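Local coordinates for protein uronate isomerase (PDB 2Q01) that catalyses the reversible isomerisation of D-glucuronate to D-fructuronate and of D-galacturonate to D-tagaturonate in pentose and glucuronate interconversion, at residues Tyr226-Arg238 with Phe287-Ser299. Sequence-based numbering, arbitrary orientation.
Sequences YSWKSYLEAHRLR and FRAQMLTEMAKMS
Met-291 enters as a knob among Trp-228, Tyr-231, Leu-232 and His-235, its side chain folded about CB-CG (chi2 -48°) so that sulfur and methyl meet different partners. SD lies 3.8 Å from Trp-228 CH2 at that ring's edge, a Met-aromatic contact, while CE reaches the edge of Tyr-231, 3.7 Å from its CE2. The rim of Phe-287 closes this end, its CE1 3.5 Å from Trp-228 CZ3. Met-295 CE sits over one face of His-235, 17° off the ring normal, a CH-pi contact. That imidazole is fixed in rotation by NE2, donating nearly straight to Tyr-231 OH, and by ND1, hydrogen-bonded to Tyr-197 OH. Replacing His-235 by an alanine is likely to cost Met-295 CE its ring face and Tyr-231 OH the NE2 donor, leaving its bond to Val-202 O. Buried Met-298 stretches out to bring CE 3.6 Å from Leu-232 O. Packing thins toward solvent, where exposed Arg-236 touches chiefly through its aliphatic part, CG lying 3.9 Å from Met-298 SD; its guanidinium pairs with Glu-233. The helix axes cross at -52°, 11.2 Å apart. Helix 264-276 touches Trp-228 and Phe-287, and helix 281-302 leads into strand 305-308 of a four-stranded parallel sheet, consistent with this family's TIM-barrel clan.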
loop_
_atom_site.group_PDB
_atom_site.type_symbol
_atom_site.label_atom_id
_atom_site.label_comp_id
_atom_site.label_asym_id
_atom_site.label_seq_id
_atom_site.Cartn_x
_atom_site.Cartn_y
_atom_site.Cartn_z
ATOM N N TYR B 226 40.595 -16.704 2.604
ATOM C CA TYR B 226 40.293 -17.059 1.220
ATOM C C TYR B 226 40.126 -18.576 1.037
ATOM O O TYR B 226 40.255 -19.094 -0.070
ATOM C CB TYR B 226 41.369 -16.508 0.277
ATOM C CG TYR B 226 41.662 -15.027 0.458
ATOM C CD1 TYR B 226 40.851 -14.056 -0.128
ATOM C CD2 TYR B 226 42.758 -14.600 1.211
ATOM C CE1 TYR B 226 41.122 -12.698 0.033
ATOM C CE2 TYR B 226 43.034 -13.249 1.383
ATOM C CZ TYR B 226 42.215 -12.303 0.791
ATOM O OH TYR B 226 42.495 -10.966 0.959
ATOM N N SER B 227 39.837 -19.271 2.133
ATOM C CA SER B 227 39.526 -20.705 2.122
ATOM C C SER B 227 38.339 -20.941 3.056
ATOM O O SER B 227 38.288 -20.376 4.149
ATOM C CB SER B 227 40.744 -21.529 2.548
ATOM O OG SER B 227 40.374 -22.830 2.959
ATOM N N TRP B 228 37.407 -21.785 2.620
ATOM C CA TRP B 228 36.042 -21.843 3.173
ATOM C C TRP B 228 35.879 -22.100 4.671
ATOM O O TRP B 228 35.310 -21.268 5.379
ATOM C CB TRP B 228 35.180 -22.815 2.361
ATOM C CG TRP B 228 33.771 -23.002 2.866
ATOM C CD1 TRP B 228 33.207 -24.173 3.288
ATOM C CD2 TRP B 228 32.748 -21.999 2.987
ATOM N NE1 TRP B 228 31.899 -23.965 3.660
ATOM C CE2 TRP B 228 31.592 -22.641 3.485
ATOM C CE3 TRP B 228 32.695 -20.622 2.722
ATOM C CZ2 TRP B 228 30.396 -21.952 3.724
ATOM C CZ3 TRP B 228 31.511 -19.941 2.964
ATOM C CH2 TRP B 228 30.374 -20.608 3.456
ATOM N N LYS B 229 36.378 -23.237 5.146
ATOM C CA LYS B 229 36.198 -23.623 6.542
ATOM C C LYS B 229 36.867 -22.661 7.520
ATOM O O LYS B 229 36.396 -22.493 8.650
ATOM C CB LYS B 229 36.657 -25.068 6.776
ATOM C CG LYS B 229 35.535 -26.097 6.580
ATOM C CD LYS B 229 36.070 -27.509 6.349
ATOM C CE LYS B 229 36.421 -27.749 4.879
ATOM N NZ LYS B 229 37.048 -29.080 4.660
ATOM N N SER B 230 37.946 -22.020 7.076
ATOM C CA SER B 230 38.635 -21.037 7.911
ATOM C C SER B 230 38.141 -19.601 7.693
ATOM O O SER B 230 38.506 -18.698 8.446
ATOM C CB SER B 230 40.154 -21.143 7.747
ATOM O OG SER B 230 40.545 -20.985 6.400
ATOM N N TYR B 231 37.325 -19.398 6.661
ATOM C CA TYR B 231 36.585 -18.149 6.478
ATOM C C TYR B 231 35.441 -18.149 7.487
ATOM O O TYR B 231 35.129 -17.126 8.104
ATOM C CB TYR B 231 36.059 -18.049 5.042
ATOM C CG TYR B 231 34.996 -16.995 4.798
ATOM C CD1 TYR B 231 35.346 -15.665 4.544
ATOM C CD2 TYR B 231 33.641 -17.335 4.783
ATOM C CE1 TYR B 231 34.377 -14.703 4.305
ATOM C CE2 TYR B 231 32.662 -16.378 4.554
ATOM C CZ TYR B 231 33.037 -15.068 4.311
ATOM O OH TYR B 231 32.070 -14.122 4.080
ATOM N N LEU B 232 34.832 -19.319 7.650
ATOM C CA LEU B 232 33.793 -19.532 8.641
ATOM C C LEU B 232 34.330 -19.461 10.068
ATOM O O LEU B 232 33.661 -18.913 10.949
ATOM C CB LEU B 232 33.083 -20.864 8.398
ATOM C CG LEU B 232 32.192 -20.964 7.160
ATOM C CD1 LEU B 232 31.430 -22.271 7.186
ATOM C CD2 LEU B 232 31.237 -19.781 7.077
ATOM N N GLU B 233 35.530 -20.000 10.290
ATOM C CA GLU B 233 36.216 -19.858 11.580
ATOM C C GLU B 233 36.557 -18.412 11.908
ATOM O O GLU B 233 36.498 -18.011 13.065
ATOM C CB GLU B 233 37.487 -20.706 11.651
ATOM C CG GLU B 233 37.339 -21.962 12.502
ATOM C CD GLU B 233 36.933 -21.663 13.940
ATOM O OE1 GLU B 233 37.604 -20.831 14.590
ATOM O OE2 GLU B 233 35.945 -22.264 14.419
ATOM N N ALA B 234 36.907 -17.644 10.881
ATOM C CA ALA B 234 37.199 -16.225 11.031
ATOM C C ALA B 234 35.963 -15.423 11.430
ATOM O O ALA B 234 36.077 -14.438 12.150
ATOM C CB ALA B 234 37.795 -15.678 9.754
ATOM N N HIS B 235 34.791 -15.850 10.963
ATOM C CA HIS B 235 33.526 -15.228 11.348
ATOM C C HIS B 235 33.144 -15.553 12.786
ATOM O O HIS B 235 32.619 -14.696 13.496
ATOM C CB HIS B 235 32.402 -15.672 10.424
ATOM C CG HIS B 235 32.242 -14.824 9.204
ATOM N ND1 HIS B 235 31.853 -13.504 9.261
ATOM C CD2 HIS B 235 32.375 -15.120 7.890
ATOM C CE1 HIS B 235 31.776 -13.014 8.037
ATOM N NE2 HIS B 235 32.084 -13.975 7.186
ATOM N N ARG B 236 33.401 -16.793 13.201
ATOM C CA ARG B 236 33.114 -17.233 14.561
ATOM C C ARG B 236 33.984 -16.512 15.583
ATOM O O ARG B 236 33.483 -16.054 16.612
ATOM C CB ARG B 236 33.295 -18.740 14.694
ATOM C CG ARG B 236 32.194 -19.552 14.061
ATOM C CD ARG B 236 32.340 -21.035 14.391
ATOM N NE ARG B 236 31.801 -21.859 13.311
ATOM C CZ ARG B 236 32.537 -22.466 12.383
ATOM N NH1 ARG B 236 33.863 -22.377 12.399
ATOM N NH2 ARG B 236 31.941 -23.179 11.437
ATOM N N LEU B 237 35.277 -16.403 15.281
ATOM C CA LEU B 237 36.230 -15.715 16.147
ATOM C C LEU B 237 35.945 -14.218 16.260
ATOM O O LEU B 237 36.118 -13.631 17.329
ATOM C CB LEU B 237 37.668 -15.948 15.673
ATOM C CG LEU B 237 38.275 -17.352 15.790
ATOM C CD1 LEU B 237 39.727 -17.316 15.354
ATOM C CD2 LEU B 237 38.153 -17.940 17.197
ATOM N N ARG B 238 35.507 -13.606 15.163
ATOM C CA ARG B 238 35.174 -12.183 15.170
ATOM C C ARG B 238 33.861 -11.910 15.887
ATOM O O ARG B 238 33.751 -10.933 16.614
ATOM C CB ARG B 238 35.164 -11.595 13.753
ATOM C CG ARG B 238 36.558 -11.420 13.151
ATOM C CD ARG B 238 37.485 -10.693 14.094
ATOM N NE ARG B 238 37.240 -9.257 14.108
ATOM C CZ ARG B 238 37.615 -8.442 15.088
ATOM N NH1 ARG B 238 37.357 -7.144 15.003
ATOM N NH2 ARG B 238 38.243 -8.923 16.152
ATOM N N PHE B 287 25.563 -16.460 -2.669
ATOM C CA PHE B 287 26.475 -16.481 -1.531
ATOM C C PHE B 287 25.950 -15.635 -0.384
ATOM O O PHE B 287 25.988 -16.075 0.757
ATOM C CB PHE B 287 27.883 -16.047 -1.931
ATOM C CG PHE B 287 28.906 -16.205 -0.833
ATOM C CD1 PHE B 287 29.334 -17.472 -0.433
ATOM C CD2 PHE B 287 29.450 -15.083 -0.206
ATOM C CE1 PHE B 287 30.285 -17.617 0.577
ATOM C CE2 PHE B 287 30.395 -15.214 0.801
ATOM C CZ PHE B 287 30.819 -16.484 1.194
ATOM N N ARG B 288 25.440 -14.442 -0.695
ATOM C CA ARG B 288 24.776 -13.587 0.299
ATOM C C ARG B 288 23.567 -14.281 0.944
ATOM O O ARG B 288 23.357 -14.178 2.151
ATOM C CB ARG B 288 24.348 -12.270 -0.336
ATOM C CG ARG B 288 25.492 -11.313 -0.608
ATOM C CD ARG B 288 24.984 -9.943 -1.021
ATOM N NE ARG B 288 23.969 -10.012 -2.071
ATOM C CZ ARG B 288 24.186 -9.765 -3.361
ATOM N NH1 ARG B 288 23.184 -9.847 -4.230
ATOM N NH2 ARG B 288 25.391 -9.425 -3.790
ATOM N N ALA B 289 22.795 -14.993 0.126
ATOM C CA ALA B 289 21.725 -15.870 0.588
ATOM C C ALA B 289 22.219 -17.014 1.481
ATOM O O ALA B 289 21.647 -17.267 2.537
ATOM C CB ALA B 289 20.947 -16.427 -0.607
ATOM N N GLN B 290 23.274 -17.707 1.053
ATOM C CA GLN B 290 23.823 -18.824 1.827
ATOM C C GLN B 290 24.411 -18.357 3.149
ATOM O O GLN B 290 24.264 -19.026 4.168
ATOM C CB GLN B 290 24.872 -19.602 1.019
ATOM C CG GLN B 290 25.560 -20.741 1.793
ATOM C CD GLN B 290 24.575 -21.748 2.366
ATOM O OE1 GLN B 290 23.578 -22.095 1.729
ATOM N NE2 GLN B 290 24.854 -22.225 3.573
ATOM N N MET B 291 25.051 -17.190 3.128
ATOM C CA MET B 291 25.630 -16.603 4.332
ATOM C C MET B 291 24.607 -16.140 5.367
ATOM O O MET B 291 24.915 -16.116 6.552
ATOM C CB MET B 291 26.588 -15.464 3.982
ATOM C CG MET B 291 27.914 -15.929 3.377
ATOM S SD MET B 291 28.747 -17.263 4.276
ATOM C CE MET B 291 29.186 -16.408 5.773
ATOM N N LEU B 292 23.400 -15.779 4.928
ATOM C CA LEU B 292 22.313 -15.471 5.861
ATOM C C LEU B 292 21.992 -16.685 6.715
ATOM O O LEU B 292 21.854 -16.571 7.931
ATOM C CB LEU B 292 21.055 -14.980 5.132
ATOM C CG LEU B 292 20.933 -13.472 4.873
ATOM C CD1 LEU B 292 19.514 -13.107 4.450
ATOM C CD2 LEU B 292 21.350 -12.643 6.093
ATOM N N THR B 293 21.906 -17.848 6.071
ATOM C CA THR B 293 21.697 -19.129 6.754
ATOM C C THR B 293 22.900 -19.516 7.618
ATOM O O THR B 293 22.744 -20.067 8.703
ATOM C CB THR B 293 21.403 -20.240 5.732
ATOM O OG1 THR B 293 20.210 -19.907 5.021
ATOM C CG2 THR B 293 21.207 -21.606 6.400
ATOM N N GLU B 294 24.095 -19.196 7.137
ATOM C CA GLU B 294 25.316 -19.560 7.830
ATOM C C GLU B 294 25.468 -18.770 9.123
ATOM O O GLU B 294 25.893 -19.326 10.135
ATOM C CB GLU B 294 26.523 -19.384 6.908
ATOM C CG GLU B 294 27.602 -20.446 7.096
ATOM C CD GLU B 294 27.163 -21.855 6.698
ATOM O OE1 GLU B 294 27.488 -22.810 7.439
ATOM O OE2 GLU B 294 26.506 -22.016 5.651
ATOM N N MET B 295 25.074 -17.491 9.093
ATOM C CA MET B 295 25.102 -16.623 10.280
ATOM C C MET B 295 24.074 -17.057 11.318
ATOM O O MET B 295 24.278 -16.863 12.514
ATOM C CB MET B 295 24.854 -15.153 9.914
ATOM C CG MET B 295 25.931 -14.469 9.073
ATOM S SD MET B 295 27.462 -14.073 9.915
ATOM C CE MET B 295 28.544 -15.347 9.296
ATOM N N ALA B 296 22.967 -17.628 10.848
ATOM C CA ALA B 296 21.901 -18.121 11.710
ATOM C C ALA B 296 22.306 -19.419 12.389
ATOM O O ALA B 296 21.917 -19.669 13.526
ATOM C CB ALA B 296 20.649 -18.329 10.910
ATOM N N LYS B 297 23.081 -20.238 11.679
ATOM C CA LYS B 297 23.669 -21.462 12.222
ATOM C C LYS B 297 24.729 -21.178 13.295
ATOM O O LYS B 297 24.925 -21.981 14.209
ATOM C CB LYS B 297 24.285 -22.299 11.094
ATOM C CG LYS B 297 23.261 -23.033 10.237
ATOM C CD LYS B 297 23.899 -24.125 9.395
ATOM C CE LYS B 297 24.270 -23.630 8.018
ATOM N NZ LYS B 297 24.865 -24.714 7.190
ATOM N N MET B 298 25.422 -20.044 13.166
ATOM C CA MET B 298 26.370 -19.591 14.178
ATOM C C MET B 298 25.628 -19.032 15.383
ATOM O O MET B 298 26.061 -19.218 16.520
ATOM C CB MET B 298 27.311 -18.525 13.614
ATOM C CG MET B 298 28.445 -19.064 12.757
ATOM S SD MET B 298 29.383 -17.737 11.977
ATOM C CE MET B 298 30.089 -18.627 10.594
ATOM N N SER B 299 24.508 -18.358 15.120
ATOM C CA SER B 299 23.647 -17.777 16.158
ATOM C C SER B 299 23.022 -18.831 17.061
ATOM O O SER B 299 22.707 -18.558 18.220
ATOM C CB SER B 299 22.547 -16.937 15.520
ATOM O OG SER B 299 23.047 -15.676 15.122
#